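Long-range contacts in hypothetical protein PG1100 (Porphyromonas gingivalis, PDB 1ZBS), which is of unknown function but probably phosphorylates N-acetylglucosamine with ATP, as a putative sugar kinase of the ASKHA superfamily: residues A[11-16]-A[25-30]; A[5-10]-A[63-68]; A[148-153]-A[217-222]; A[202-207]-A[246-251]. All coordinates share one frame; numbering follows the deposited sequence.

Contact 1 (A[11-16]-A[25-30]); sequences KTDWCI and RFQTSG
Thr12 and Thr28 form an antiparallel hydrogen-bonded pair in the beta hairpin made by strands 11-18 and 21-29, whose short segments run at 154° with axes 4.1 Å apart. This is the first hairpin of an ASKHA (ribonuclease H-like) sheet, with strand 21-29 at its edge. The pair exchanges two backbone bonds, Thr12 N to Thr28 O and Thr28 N to Thr12 O, both 3.1 Å. On the face carrying Lys11, Asp13 and Cys15, the Arg25 guanidinium takes Asp13 side-on. NH2 reaches OD1 of Asp13 at 3.0 Å and NE reaches OD2 at 3.2 Å, each oxygen met on its syn side, with carboxylate and guanidinium planes 21° apart. A turn at chi2 (56°) bends the Arg25 chain so that CD lies 3.7 Å from Cys15 CB. The other face, carrying Thr12, Trp14, Phe26 and Thr28, is mixed, and its aromatic part packs against helix 38-53: Phe26 CD1 lies 3.7 Å from Trp14 CB, and Val49, Ala52 and Ile53 of that helix cover the pair. Trp14 presents the pyrrole edge of its indole to the Thr28 methyl; NE1, buried without a polar partner, faces Thr28 CG2 in the ring plane at 2.9 Å, a suspiciously tight spacing.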
loop_
_atom_site.group_PDB
_atom_site.type_symbol
_atom_site.label_atom_id
_atom_site.label_comp_id
_atom_site.label_asym_id
_atom_site.label_seq_id
_atom_site.Cartn_x
_atom_site.Cartn_y
_atom_site.Cartn_z
ATOM N N LYS A 11 18.313 5.043 -8.819
ATOM C CA LYS A 11 19.665 5.522 -9.106
ATOM C C LYS A 11 19.641 6.829 -9.910
ATOM O O LYS A 11 18.582 7.290 -10.341
ATOM C CB LYS A 11 20.447 4.453 -9.885
ATOM C CG LYS A 11 20.346 4.560 -11.417
ATOM C CD LYS A 11 18.955 4.251 -11.968
ATOM C CE LYS A 11 18.715 2.735 -12.114
ATOM N NZ LYS A 11 17.351 2.433 -12.709
ATOM N N THR A 12 20.813 7.427 -10.104
ATOM C CA THR A 12 20.912 8.664 -10.869
ATOM C C THR A 12 21.847 8.454 -12.049
ATOM O O THR A 12 22.988 8.039 -11.868
ATOM C CB THR A 12 21.459 9.811 -10.019
ATOM O OG1 THR A 12 20.739 9.874 -8.784
ATOM C CG2 THR A 12 21.308 11.133 -10.758
ATOM N N ASP A 13 21.364 8.732 -13.255
ATOM C CA ASP A 13 22.183 8.560 -14.448
ATOM C C ASP A 13 22.804 9.889 -14.884
ATOM O O ASP A 13 22.101 10.880 -15.076
ATOM C CB ASP A 13 21.341 7.981 -15.584
ATOM C CG ASP A 13 22.191 7.467 -16.728
ATOM O OD1 ASP A 13 21.617 6.952 -17.713
ATOM O OD2 ASP A 13 23.434 7.578 -16.639
ATOM N N TRP A 14 24.125 9.899 -15.036
ATOM C CA TRP A 14 24.842 11.101 -15.440
ATOM C C TRP A 14 25.508 10.962 -16.807
ATOM O O TRP A 14 25.836 9.853 -17.252
ATOM C CB TRP A 14 25.932 11.454 -14.421
ATOM C CG TRP A 14 25.446 11.863 -13.073
ATOM C CD1 TRP A 14 25.281 11.062 -11.982
ATOM C CD2 TRP A 14 25.087 13.185 -12.656
ATOM N NE1 TRP A 14 24.847 11.806 -10.905
ATOM C CE2 TRP A 14 24.717 13.114 -11.293
ATOM C CE3 TRP A 14 25.043 14.425 -13.303
ATOM C CZ2 TRP A 14 24.309 14.234 -10.566
ATOM C CZ3 TRP A 14 24.636 15.546 -12.577
ATOM C CH2 TRP A 14 24.275 15.439 -11.222
ATOM N N CYS A 15 25.720 12.102 -17.463
ATOM C CA CYS A 15 26.382 12.134 -18.763
ATOM C C CYS A 15 27.028 13.477 -19.062
ATOM O O CYS A 15 26.406 14.530 -18.921
ATOM C CB CYS A 15 25.409 11.797 -19.892
ATOM S SG CYS A 15 26.094 12.134 -21.549
ATOM N N ILE A 16 28.292 13.425 -19.464
ATOM C CA ILE A 16 29.030 14.622 -19.828
ATOM C C ILE A 16 29.027 14.644 -21.353
ATOM O O ILE A 16 29.701 13.840 -21.991
ATOM C CB ILE A 16 30.484 14.574 -19.309
ATOM C CG1 ILE A 16 30.496 14.609 -17.781
ATOM C CG2 ILE A 16 31.271 15.752 -19.851
ATOM C CD1 ILE A 16 31.887 14.617 -17.183
ATOM N N ARG A 25 29.675 9.011 -19.063
ATOM C CA ARG A 25 28.420 8.384 -18.675
ATOM C C ARG A 25 28.680 7.686 -17.325
ATOM O O ARG A 25 29.209 6.573 -17.271
ATOM C CB ARG A 25 27.990 7.406 -19.791
ATOM C CG ARG A 25 26.515 6.956 -19.825
ATOM C CD ARG A 25 25.477 8.098 -19.897
ATOM N NE ARG A 25 24.101 7.580 -19.808
ATOM C CZ ARG A 25 23.452 6.977 -20.805
ATOM N NH1 ARG A 25 24.047 6.822 -21.983
ATOM N NH2 ARG A 25 22.224 6.487 -20.618
ATOM N N PHE A 26 28.338 8.379 -16.236
ATOM C CA PHE A 26 28.544 7.875 -14.872
ATOM C C PHE A 26 27.302 7.174 -14.353
ATOM O O PHE A 26 26.246 7.201 -14.983
ATOM C CB PHE A 26 28.881 9.030 -13.919
ATOM C CG PHE A 26 29.845 10.017 -14.492
ATOM C CD1 PHE A 26 29.638 11.380 -14.326
ATOM C CD2 PHE A 26 30.951 9.586 -15.222
ATOM C CE1 PHE A 26 30.514 12.303 -14.882
ATOM C CE2 PHE A 26 31.837 10.495 -15.783
ATOM C CZ PHE A 26 31.620 11.857 -15.615
ATOM N N GLN A 27 27.429 6.571 -13.178
ATOM C CA GLN A 27 26.321 5.852 -12.568
ATOM C C GLN A 27 26.366 6.039 -11.054
ATOM O O GLN A 27 27.170 5.403 -10.377
ATOM C CB GLN A 27 26.443 4.358 -12.893
ATOM C CG GLN A 27 25.130 3.626 -13.139
ATOM C CD GLN A 27 24.641 3.797 -14.569
ATOM O OE1 GLN A 27 23.973 4.784 -14.904
ATOM N NE2 GLN A 27 24.984 2.836 -15.428
ATOM N N THR A 28 25.524 6.919 -10.525
ATOM C CA THR A 28 25.479 7.135 -9.086
ATOM C C THR A 28 24.094 6.723 -8.611
ATOM O O THR A 28 23.394 5.989 -9.309
ATOM C CB THR A 28 25.716 8.611 -8.713
ATOM O OG1 THR A 28 25.846 8.724 -7.290
ATOM C CG2 THR A 28 24.555 9.469 -9.160
ATOM N N SER A 29 23.683 7.195 -7.442
ATOM C CA SER A 29 22.370 6.818 -6.945
ATOM C C SER A 29 21.669 7.912 -6.156
ATOM O O SER A 29 22.224 8.985 -5.913
ATOM C CB SER A 29 22.491 5.559 -6.081
ATOM O OG SER A 29 23.105 4.501 -6.801
ATOM N N GLY A 30 20.428 7.621 -5.781
ATOM C CA GLY A 30 19.624 8.543 -5.000
ATOM C C GLY A 30 19.499 9.953 -5.533
ATOM O O GLY A 30 19.088 10.171 -6.671
#

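Contact 2 (A[5-10]-A[63-68]); sequences GDSGST and VYFYGA
Gly5, Asp6 and Ser7 run beside Phe65, Tyr66 and Gly67 as parallel neighbours, joining strands 2-7 and 62-67 in the middle of the N-terminal sheet. The tight part is the backbone ladder. Gly5 N binds Tyr64 O at 2.9 Å, Gly5 O receives Tyr66 N at 2.7 Å, and Ser7 N reaches Tyr66 O at 2.6 Å. On the face shared by Ser7 and Phe65, the ring tip closes on the serine, with Phe65 CZ 3.4 Å from Ser7 CB. Phe65 gets there with CG anti to its backbone N (chi1 -172°), its ring lying beneath Gly5 O; Leu78 and Leu82 of helix 75-85 pack on it as well. The Ser7 hydroxyl hydrogen-bonds the carbonyl oxygens of both Gly30 and Ile31.

Towards the C-terminal ends of the strands the grip slackens: Ala68 N to Ser7 O is 3.3 Å, and beyond it Gly8 to Thr10 turn away from the second strand. On the other face the partly exposed Asp6 is held lightly: its OD1 lies 3.6 Å from Tyr66 CB, a contact of oxygen on carbon and no polar bond, while the buried Tyr66 hydroxyl bonds Arg103 and His278. The ladder runs out at Ser7, just before the Gly8-Thr10 loop, a position consistent with the phosphate-binding turn after the first strand in ASKHA kinases.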
loop_
_atom_site.group_PDB
_atom_site.type_symbol
_atom_site.label_atom_id
_atom_site.label_comp_id
_atom_site.label_asym_id
_atom_site.label_seq_id
_atom_site.Cartn_x
_atom_site.Cartn_y
_atom_site.Cartn_z
ATOM N N GLY A 5 22.015 15.118 -15.698
ATOM C CA GLY A 5 21.665 14.130 -14.699
ATOM C C GLY A 5 20.186 13.822 -14.679
ATOM O O GLY A 5 19.352 14.727 -14.721
ATOM N N ASP A 6 19.870 12.534 -14.621
ATOM C CA ASP A 6 18.494 12.071 -14.578
ATOM C C ASP A 6 18.355 11.142 -13.379
ATOM O O ASP A 6 18.823 10.003 -13.411
ATOM C CB ASP A 6 18.149 11.320 -15.859
ATOM C CG ASP A 6 16.661 11.147 -16.042
ATOM O OD1 ASP A 6 15.963 12.173 -16.200
ATOM O OD2 ASP A 6 16.185 9.992 -16.025
ATOM N N SER A 7 17.714 11.637 -12.324
ATOM C CA SER A 7 17.532 10.864 -11.100
ATOM C C SER A 7 16.136 10.283 -10.927
ATOM O O SER A 7 15.132 10.976 -11.085
ATOM C CB SER A 7 17.867 11.727 -9.879
ATOM O OG SER A 7 17.676 11.003 -8.671
ATOM N N GLY A 8 16.095 9.000 -10.589
ATOM C CA GLY A 8 14.834 8.319 -10.369
ATOM C C GLY A 8 14.775 7.806 -8.943
ATOM O O GLY A 8 15.657 8.101 -8.131
ATOM N N SER A 9 13.737 7.037 -8.636
ATOM C CA SER A 9 13.565 6.478 -7.301
ATOM C C SER A 9 14.351 5.178 -7.158
ATOM O O SER A 9 13.812 4.156 -6.727
ATOM C CB SER A 9 12.076 6.235 -7.021
ATOM O OG SER A 9 11.449 5.552 -8.097
ATOM N N THR A 10 15.629 5.234 -7.532
ATOM C CA THR A 10 16.534 4.089 -7.461
ATOM C C THR A 10 17.980 4.553 -7.626
ATOM O O THR A 10 18.777 4.472 -6.686
ATOM C CB THR A 10 16.211 3.041 -8.557
ATOM O OG1 THR A 10 14.980 2.378 -8.234
ATOM C CG2 THR A 10 17.328 2.005 -8.666
ATOM N N VAL A 63 25.103 22.651 -16.255
ATOM C CA VAL A 63 24.588 21.393 -15.725
ATOM C C VAL A 63 23.058 21.440 -15.703
ATOM O O VAL A 63 22.455 22.440 -15.299
ATOM C CB VAL A 63 25.143 21.117 -14.291
ATOM C CG1 VAL A 63 25.270 22.411 -13.524
ATOM C CG2 VAL A 63 24.212 20.170 -13.541
ATOM N N TYR A 64 22.452 20.348 -16.162
ATOM C CA TYR A 64 20.999 20.204 -16.218
ATOM C C TYR A 64 20.612 18.919 -15.480
ATOM O O TYR A 64 20.958 17.808 -15.897
ATOM C CB TYR A 64 20.510 20.134 -17.673
ATOM C CG TYR A 64 20.966 21.284 -18.543
ATOM C CD1 TYR A 64 22.105 21.175 -19.339
ATOM C CD2 TYR A 64 20.250 22.480 -18.579
ATOM C CE1 TYR A 64 22.520 22.229 -20.160
ATOM C CE2 TYR A 64 20.653 23.539 -19.388
ATOM C CZ TYR A 64 21.787 23.408 -20.181
ATOM O OH TYR A 64 22.171 24.451 -21.003
ATOM N N PHE A 65 19.900 19.091 -14.373
ATOM C CA PHE A 65 19.481 17.976 -13.544
ATOM C C PHE A 65 17.980 17.753 -13.596
ATOM O O PHE A 65 17.192 18.694 -13.513
ATOM C CB PHE A 65 19.925 18.220 -12.100
ATOM C CG PHE A 65 19.708 17.048 -11.196
ATOM C CD1 PHE A 65 18.488 16.868 -10.548
ATOM C CD2 PHE A 65 20.715 16.103 -11.020
ATOM C CE1 PHE A 65 18.274 15.759 -9.738
ATOM C CE2 PHE A 65 20.514 14.988 -10.213
ATOM C CZ PHE A 65 19.292 14.815 -9.570
ATOM N N TYR A 66 17.600 16.492 -13.745
ATOM C CA TYR A 66 16.204 16.096 -13.796
ATOM C C TYR A 66 16.019 14.962 -12.797
ATOM O O TYR A 66 16.719 13.948 -12.864
ATOM C CB TYR A 66 15.853 15.609 -15.199
ATOM C CG TYR A 66 15.933 16.684 -16.256
ATOM C CD1 TYR A 66 14.957 17.674 -16.339
ATOM C CD2 TYR A 66 16.986 16.711 -17.175
ATOM C CE1 TYR A 66 15.019 18.665 -17.313
ATOM C CE2 TYR A 66 17.060 17.701 -18.155
ATOM C CZ TYR A 66 16.067 18.675 -18.217
ATOM O OH TYR A 66 16.116 19.650 -19.181
ATOM N N GLY A 67 15.088 15.131 -11.866
ATOM C CA GLY A 67 14.858 14.087 -10.880
ATOM C C GLY A 67 13.538 14.208 -10.148
ATOM O O GLY A 67 13.014 15.310 -9.974
ATOM N N ALA A 68 12.998 13.073 -9.720
ATOM C CA ALA A 68 11.735 13.066 -8.990
ATOM C C ALA A 68 11.962 13.693 -7.617
ATOM O O ALA A 68 12.894 13.320 -6.908
ATOM C CB ALA A 68 11.223 11.638 -8.838
#

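Contact 3 (A[148-153]-A[217-222]); sequences AVLGRL and QNSFDD
Leu150 and Ser219 bring helices 147-159 and 210-229 together, the short segments standing at 139° with axes 10.6 Å apart, a wide spacing bridged by a few side-chain ends. Van der Waals contact does all the work between the two segments. Leu150 contributes both methyls: CD2 rests 3.7 Å from Ser219 CB, and CD1, set anti to CA (chi2 -180°), approaches CE1 of the Phe220 ring at 4.4 Å. Val149 and Leu153, one turn apart, converge on the serine hydroxyl, with Val149 CG1 4.2 Å and Leu153 CD1 4.1 Å from Ser219 OG.

Polar bonding is directed elsewhere. The hydroxyl enclosed by these methyls accepts a hydrogen bond from Gly145 N, in the loop just ahead of helix 147-159, so this buried oxygen ties the second helix to the start of the first. Arg152 turns off the interface, where NE bonds Tyr139 O and the side chain packs on Leu141 of the second subunit; Val149 CG1 lies over the rim of one face of its guanidinium.

Apolar packing of the Phe220 ring on aliphatic side chains extends the contact, to Val244 and to Val251, Leu252 and Val255 of helix 249-258. This is plain packing of helices that cross well short of antiparallel, within the helical region that comes between strands 130-133 and 238-241 in sequence, in the second ASKHA domain.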
loop_
_atom_site.group_PDB
_atom_site.type_symbol
_atom_site.label_atom_id
_atom_site.label_comp_id
_atom_site.label_asym_id
_atom_site.label_seq_id
_atom_site.Cartn_x
_atom_site.Cartn_y
_atom_site.Cartn_z
ATOM N N ALA A 148 6.450 -1.032 -8.738
ATOM C CA ALA A 148 6.136 -1.274 -7.338
ATOM C C ALA A 148 4.715 -1.816 -7.262
ATOM O O ALA A 148 4.435 -2.730 -6.489
ATOM C CB ALA A 148 6.255 0.008 -6.524
ATOM N N VAL A 149 3.818 -1.270 -8.072
ATOM C CA VAL A 149 2.452 -1.746 -8.030
ATOM C C VAL A 149 2.323 -3.134 -8.632
ATOM O O VAL A 149 1.632 -3.985 -8.075
ATOM C CB VAL A 149 1.503 -0.762 -8.706
ATOM C CG1 VAL A 149 0.100 -1.358 -8.786
ATOM C CG2 VAL A 149 1.466 0.524 -7.896
ATOM N N LEU A 150 2.989 -3.379 -9.756
ATOM C CA LEU A 150 2.954 -4.705 -10.370
ATOM C C LEU A 150 3.427 -5.694 -9.315
ATOM O O LEU A 150 2.848 -6.761 -9.136
ATOM C CB LEU A 150 3.899 -4.769 -11.569
ATOM C CG LEU A 150 3.535 -3.913 -12.786
ATOM C CD1 LEU A 150 4.596 -4.119 -13.885
ATOM C CD2 LEU A 150 2.153 -4.298 -13.288
ATOM N N GLY A 151 4.485 -5.314 -8.609
ATOM C CA GLY A 151 5.026 -6.165 -7.565
ATOM C C GLY A 151 4.061 -6.486 -6.430
ATOM O O GLY A 151 3.913 -7.653 -6.067
ATOM N N ARG A 152 3.402 -5.487 -5.851
ATOM C CA ARG A 152 2.494 -5.812 -4.756
ATOM C C ARG A 152 1.275 -6.589 -5.246
ATOM O O ARG A 152 0.786 -7.487 -4.552
ATOM C CB ARG A 152 2.049 -4.570 -3.978
ATOM C CG ARG A 152 1.106 -3.641 -4.699
ATOM C CD ARG A 152 0.371 -2.769 -3.684
ATOM N NE ARG A 152 0.010 -1.482 -4.259
ATOM C CZ ARG A 152 -1.129 -1.228 -4.885
ATOM N NH1 ARG A 152 -2.044 -2.175 -5.019
ATOM N NH2 ARG A 152 -1.343 -0.020 -5.388
ATOM N N LEU A 153 0.786 -6.258 -6.436
ATOM C CA LEU A 153 -0.354 -6.979 -6.984
ATOM C C LEU A 153 0.071 -8.437 -7.164
ATOM O O LEU A 153 -0.595 -9.366 -6.697
ATOM C CB LEU A 153 -0.788 -6.383 -8.338
ATOM C CG LEU A 153 -1.426 -4.989 -8.321
ATOM C CD1 LEU A 153 -1.728 -4.541 -9.751
ATOM C CD2 LEU A 153 -2.724 -5.003 -7.495
ATOM N N GLN A 217 -1.416 -6.486 -17.753
ATOM C CA GLN A 217 -2.306 -5.848 -18.707
ATOM C C GLN A 217 -3.339 -4.944 -18.025
ATOM O O GLN A 217 -3.554 -3.805 -18.447
ATOM C CB GLN A 217 -3.009 -6.935 -19.523
ATOM C CG GLN A 217 -4.195 -6.486 -20.361
ATOM C CD GLN A 217 -4.894 -7.665 -21.035
ATOM O OE1 GLN A 217 -4.428 -8.191 -22.052
ATOM N NE2 GLN A 217 -6.007 -8.098 -20.451
ATOM N N ASN A 218 -3.972 -5.445 -16.971
ATOM C CA ASN A 218 -4.978 -4.669 -16.269
ATOM C C ASN A 218 -4.382 -3.459 -15.573
ATOM O O ASN A 218 -5.025 -2.412 -15.464
ATOM C CB ASN A 218 -5.711 -5.540 -15.253
ATOM C CG ASN A 218 -6.440 -6.686 -15.907
ATOM O OD1 ASN A 218 -6.835 -6.596 -17.072
ATOM N ND2 ASN A 218 -6.633 -7.771 -15.166
ATOM N N SER A 219 -3.148 -3.593 -15.109
ATOM C CA SER A 219 -2.509 -2.483 -14.437
ATOM C C SER A 219 -2.161 -1.384 -15.436
ATOM O O SER A 219 -2.349 -0.200 -15.150
ATOM C CB SER A 219 -1.255 -2.950 -13.708
ATOM O OG SER A 219 -0.835 -1.943 -12.799
ATOM N N PHE A 220 -1.656 -1.774 -16.604
ATOM C CA PHE A 220 -1.311 -0.800 -17.636
ATOM C C PHE A 220 -2.583 -0.103 -18.112
ATOM O O PHE A 220 -2.586 1.103 -18.353
ATOM C CB PHE A 220 -0.627 -1.471 -18.837
ATOM C CG PHE A 220 0.813 -1.858 -18.594
ATOM C CD1 PHE A 220 1.465 -1.513 -17.411
ATOM C CD2 PHE A 220 1.521 -2.560 -19.567
ATOM C CE1 PHE A 220 2.798 -1.871 -17.200
ATOM C CE2 PHE A 220 2.847 -2.922 -19.367
ATOM C CZ PHE A 220 3.493 -2.572 -18.178
ATOM N N ASP A 221 -3.667 -0.864 -18.248
ATOM C CA ASP A 221 -4.928 -0.291 -18.701
ATOM C C ASP A 221 -5.386 0.740 -17.665
ATOM O O ASP A 221 -5.813 1.842 -18.018
ATOM C CB ASP A 221 -5.990 -1.389 -18.867
ATOM C CG ASP A 221 -7.256 -0.880 -19.539
ATOM O OD1 ASP A 221 -7.180 -0.447 -20.712
ATOM O OD2 ASP A 221 -8.327 -0.906 -18.893
ATOM N N ASP A 222 -5.272 0.362 -16.395
ATOM C CA ASP A 222 -5.634 1.207 -15.269
ATOM C C ASP A 222 -4.846 2.504 -15.299
ATOM O O ASP A 222 -5.372 3.573 -14.982
ATOM C CB ASP A 222 -5.323 0.502 -13.947
ATOM C CG ASP A 222 -6.561 0.086 -13.205
ATOM O OD1 ASP A 222 -6.953 -1.097 -13.320
ATOM O OD2 ASP A 222 -7.145 0.950 -12.508
#

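Contact 4 (A[202-207]-A[246-251]); sequences FIAQHL and FHYREV
Tyr248 drives its phenol end into the last turn of helix 200-204, where Ile203 and Ala204 receive it. The hydroxyl sits 3.4 Å from Ile203 CB and 3.2 Å from the Ala204 backbone N. Ala204 CB lies 3.8 Å from CZ of the ring, approaching at a slant, whereas Ile203 and Leu207 meet the ring at its edge: CG2 of Ile203 is 4.1 Å and CD2 of Leu207 4.0 Å from Tyr248 CE1. The other Leu207 methyl, CD1, goes on to Val251 CG2 at 4.4 Å and extends the contact as a purely apolar touch.

Behind this first shell, the hydroxyl of Tyr248 hydrogen-bonds that of Ser200 at the start of the same short helix, which gives the buried group a partner and probably helps to hold the ring in place. Tyr248 itself stands at the break between helices 243-247 and 249-258, which follow strand 238-241 of the second ASKHA-type domain, and serves as N-cap residue of the latter helix. Its CG lies anti to the carbonyl carbon (chi1 -65°), which throws the ring out from this junction. On the other side, a type I turn from Ala204 follows the short helix, and Leu207 at its end meets the tyrosine ring. Helix 210-229 packs against both partners, with Val212 and Val216 touching Ile203, Val216 also touching Tyr248, and Tyr213 reaching Val251.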
loop_
_atom_site.group_PDB
_atom_site.type_symbol
_atom_site.label_atom_id
_atom_site.label_comp_id
_atom_site.label_asym_id
_atom_site.label_seq_id
_atom_site.Cartn_x
_atom_site.Cartn_y
_atom_site.Cartn_z
ATOM N N PHE A 202 11.125 -11.276 -12.599
ATOM C CA PHE A 202 10.461 -12.568 -12.436
ATOM C C PHE A 202 9.129 -12.552 -13.190
ATOM O O PHE A 202 8.762 -13.516 -13.873
ATOM C CB PHE A 202 10.200 -12.853 -10.951
ATOM C CG PHE A 202 9.573 -14.193 -10.696
ATOM C CD1 PHE A 202 10.366 -15.333 -10.561
ATOM C CD2 PHE A 202 8.185 -14.327 -10.647
ATOM C CE1 PHE A 202 9.787 -16.585 -10.382
ATOM C CE2 PHE A 202 7.593 -15.577 -10.469
ATOM C CZ PHE A 202 8.395 -16.713 -10.338
ATOM N N ILE A 203 8.410 -11.442 -13.053
ATOM C CA ILE A 203 7.126 -11.268 -13.712
ATOM C C ILE A 203 7.298 -11.255 -15.233
ATOM O O ILE A 203 6.648 -12.023 -15.950
ATOM C CB ILE A 203 6.454 -9.957 -13.248
ATOM C CG1 ILE A 203 6.134 -10.054 -11.747
ATOM C CG2 ILE A 203 5.210 -9.686 -14.069
ATOM C CD1 ILE A 203 5.551 -8.784 -11.124
ATOM N N ALA A 204 8.189 -10.399 -15.720
ATOM C CA ALA A 204 8.432 -10.302 -17.150
ATOM C C ALA A 204 8.800 -11.659 -17.736
ATOM O O ALA A 204 8.407 -11.989 -18.856
ATOM C CB ALA A 204 9.547 -9.297 -17.427
ATOM N N GLN A 205 9.549 -12.450 -16.978
ATOM C CA GLN A 205 9.964 -13.763 -17.456
ATOM C C GLN A 205 8.863 -14.819 -17.398
ATOM O O GLN A 205 9.070 -15.953 -17.820
ATOM C CB GLN A 205 11.195 -14.239 -16.671
ATOM C CG GLN A 205 12.490 -13.585 -17.143
ATOM C CD GLN A 205 13.707 -14.010 -16.343
ATOM O OE1 GLN A 205 13.886 -15.190 -16.025
ATOM N NE2 GLN A 205 14.565 -13.049 -16.031
ATOM N N HIS A 206 7.689 -14.431 -16.908
ATOM C CA HIS A 206 6.575 -15.355 -16.783
ATOM C C HIS A 206 5.299 -14.892 -17.464
ATOM O O HIS A 206 4.213 -15.394 -17.165
ATOM C CB HIS A 206 6.301 -15.627 -15.305
ATOM C CG HIS A 206 7.288 -16.560 -14.675
ATOM N ND1 HIS A 206 7.228 -17.926 -14.847
ATOM C CD2 HIS A 206 8.368 -16.323 -13.895
ATOM C CE1 HIS A 206 8.231 -18.492 -14.197
ATOM N NE2 HIS A 206 8.936 -17.541 -13.612
ATOM N N LEU A 207 5.438 -13.946 -18.387
ATOM C CA LEU A 207 4.303 -13.395 -19.134
ATOM C C LEU A 207 3.600 -14.462 -19.969
ATOM O O LEU A 207 2.479 -14.257 -20.443
ATOM C CB LEU A 207 4.781 -12.271 -20.055
ATOM C CG LEU A 207 5.277 -10.996 -19.376
ATOM C CD1 LEU A 207 5.944 -10.084 -20.396
ATOM C CD2 LEU A 207 4.108 -10.302 -18.709
ATOM N N PHE A 246 9.675 -0.199 -20.998
ATOM C CA PHE A 246 10.534 -0.883 -21.941
ATOM C C PHE A 246 10.350 -2.395 -21.817
ATOM O O PHE A 246 9.852 -3.042 -22.737
ATOM C CB PHE A 246 11.996 -0.494 -21.687
ATOM C CG PHE A 246 12.933 -0.952 -22.763
ATOM C CD1 PHE A 246 12.678 -0.640 -24.100
ATOM C CD2 PHE A 246 14.049 -1.723 -22.448
ATOM C CE1 PHE A 246 13.516 -1.100 -25.112
ATOM C CE2 PHE A 246 14.897 -2.191 -23.451
ATOM C CZ PHE A 246 14.631 -1.879 -24.787
ATOM N N HIS A 247 10.716 -2.956 -20.669
ATOM C CA HIS A 247 10.592 -4.399 -20.459
ATOM C C HIS A 247 9.219 -4.988 -20.788
ATOM O O HIS A 247 9.109 -6.175 -21.115
ATOM C CB HIS A 247 10.983 -4.765 -19.019
ATOM C CG HIS A 247 12.408 -4.439 -18.688
ATOM N ND1 HIS A 247 13.438 -4.627 -19.582
ATOM C CD2 HIS A 247 12.972 -3.923 -17.569
ATOM C CE1 HIS A 247 14.576 -4.238 -19.033
ATOM N NE2 HIS A 247 14.320 -3.807 -17.813
ATOM N N TYR A 248 8.173 -4.173 -20.710
ATOM C CA TYR A 248 6.823 -4.657 -20.992
ATOM C C TYR A 248 6.226 -3.982 -22.228
ATOM O O TYR A 248 5.000 -3.987 -22.420
ATOM C CB TYR A 248 5.924 -4.401 -19.780
ATOM C CG TYR A 248 6.323 -5.190 -18.552
ATOM C CD1 TYR A 248 5.812 -6.465 -18.321
ATOM C CD2 TYR A 248 7.226 -4.669 -17.629
ATOM C CE1 TYR A 248 6.187 -7.200 -17.202
ATOM C CE2 TYR A 248 7.614 -5.393 -16.508
ATOM C CZ TYR A 248 7.088 -6.658 -16.298
ATOM O OH TYR A 248 7.448 -7.368 -15.177
ATOM N N ARG A 249 7.097 -3.414 -23.064
ATOM C CA ARG A 249 6.669 -2.717 -24.274
ATOM C C ARG A 249 5.604 -3.452 -25.077
ATOM O O ARG A 249 4.600 -2.857 -25.455
ATOM C CB ARG A 249 7.878 -2.383 -25.172
ATOM C CG ARG A 249 8.776 -3.551 -25.556
ATOM C CD ARG A 249 9.854 -3.087 -26.540
ATOM N NE ARG A 249 10.798 -4.148 -26.868
ATOM C CZ ARG A 249 11.742 -4.595 -26.044
ATOM N NH1 ARG A 249 11.877 -4.068 -24.836
ATOM N NH2 ARG A 249 12.539 -5.592 -26.418
ATOM N N GLU A 250 5.807 -4.738 -25.328
ATOM C CA GLU A 250 4.825 -5.502 -26.086
ATOM C C GLU A 250 3.447 -5.361 -25.452
ATOM O O GLU A 250 2.486 -4.975 -26.118
ATOM C CB GLU A 250 5.195 -6.989 -26.132
ATOM C CG GLU A 250 6.426 -7.356 -26.967
ATOM C CD GLU A 250 7.736 -6.819 -26.403
ATOM O OE1 GLU A 250 7.866 -6.722 -25.159
ATOM O OE2 GLU A 250 8.644 -6.506 -27.213
ATOM N N VAL A 251 3.352 -5.674 -24.162
ATOM C CA VAL A 251 2.080 -5.597 -23.452
ATOM C C VAL A 251 1.519 -4.179 -23.456
ATOM O O VAL A 251 0.307 -3.976 -23.602
ATOM C CB VAL A 251 2.218 -6.067 -21.990
ATOM C CG1 VAL A 251 0.856 -6.075 -21.323
ATOM C CG2 VAL A 251 2.840 -7.450 -21.942
#

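Contacts 1 and 2 share one sheet, strands 11-18 and 2-7 being neighbours in it, and their centres are 8 Å apart; Asp13 O to Asp6 N and Gly30 O to Ser7 OG tie them together. Both are ruled by backbone bonds, but contact 1 reaches the sheet edge, is only partly buried and carries a partly exposed salt bridge, while contact 2 is buried and central. Contacts 3 and 4, also buried, belong to the helices of the other half, with centres 12 Å apart, and rely on apolar packing around single hydroxyls bonded elsewhere. Phe220 and Val251 join them: Phe220 CE2 lies 3.4 Å from Tyr248 CB. Neither helical contact touches the sheet pair.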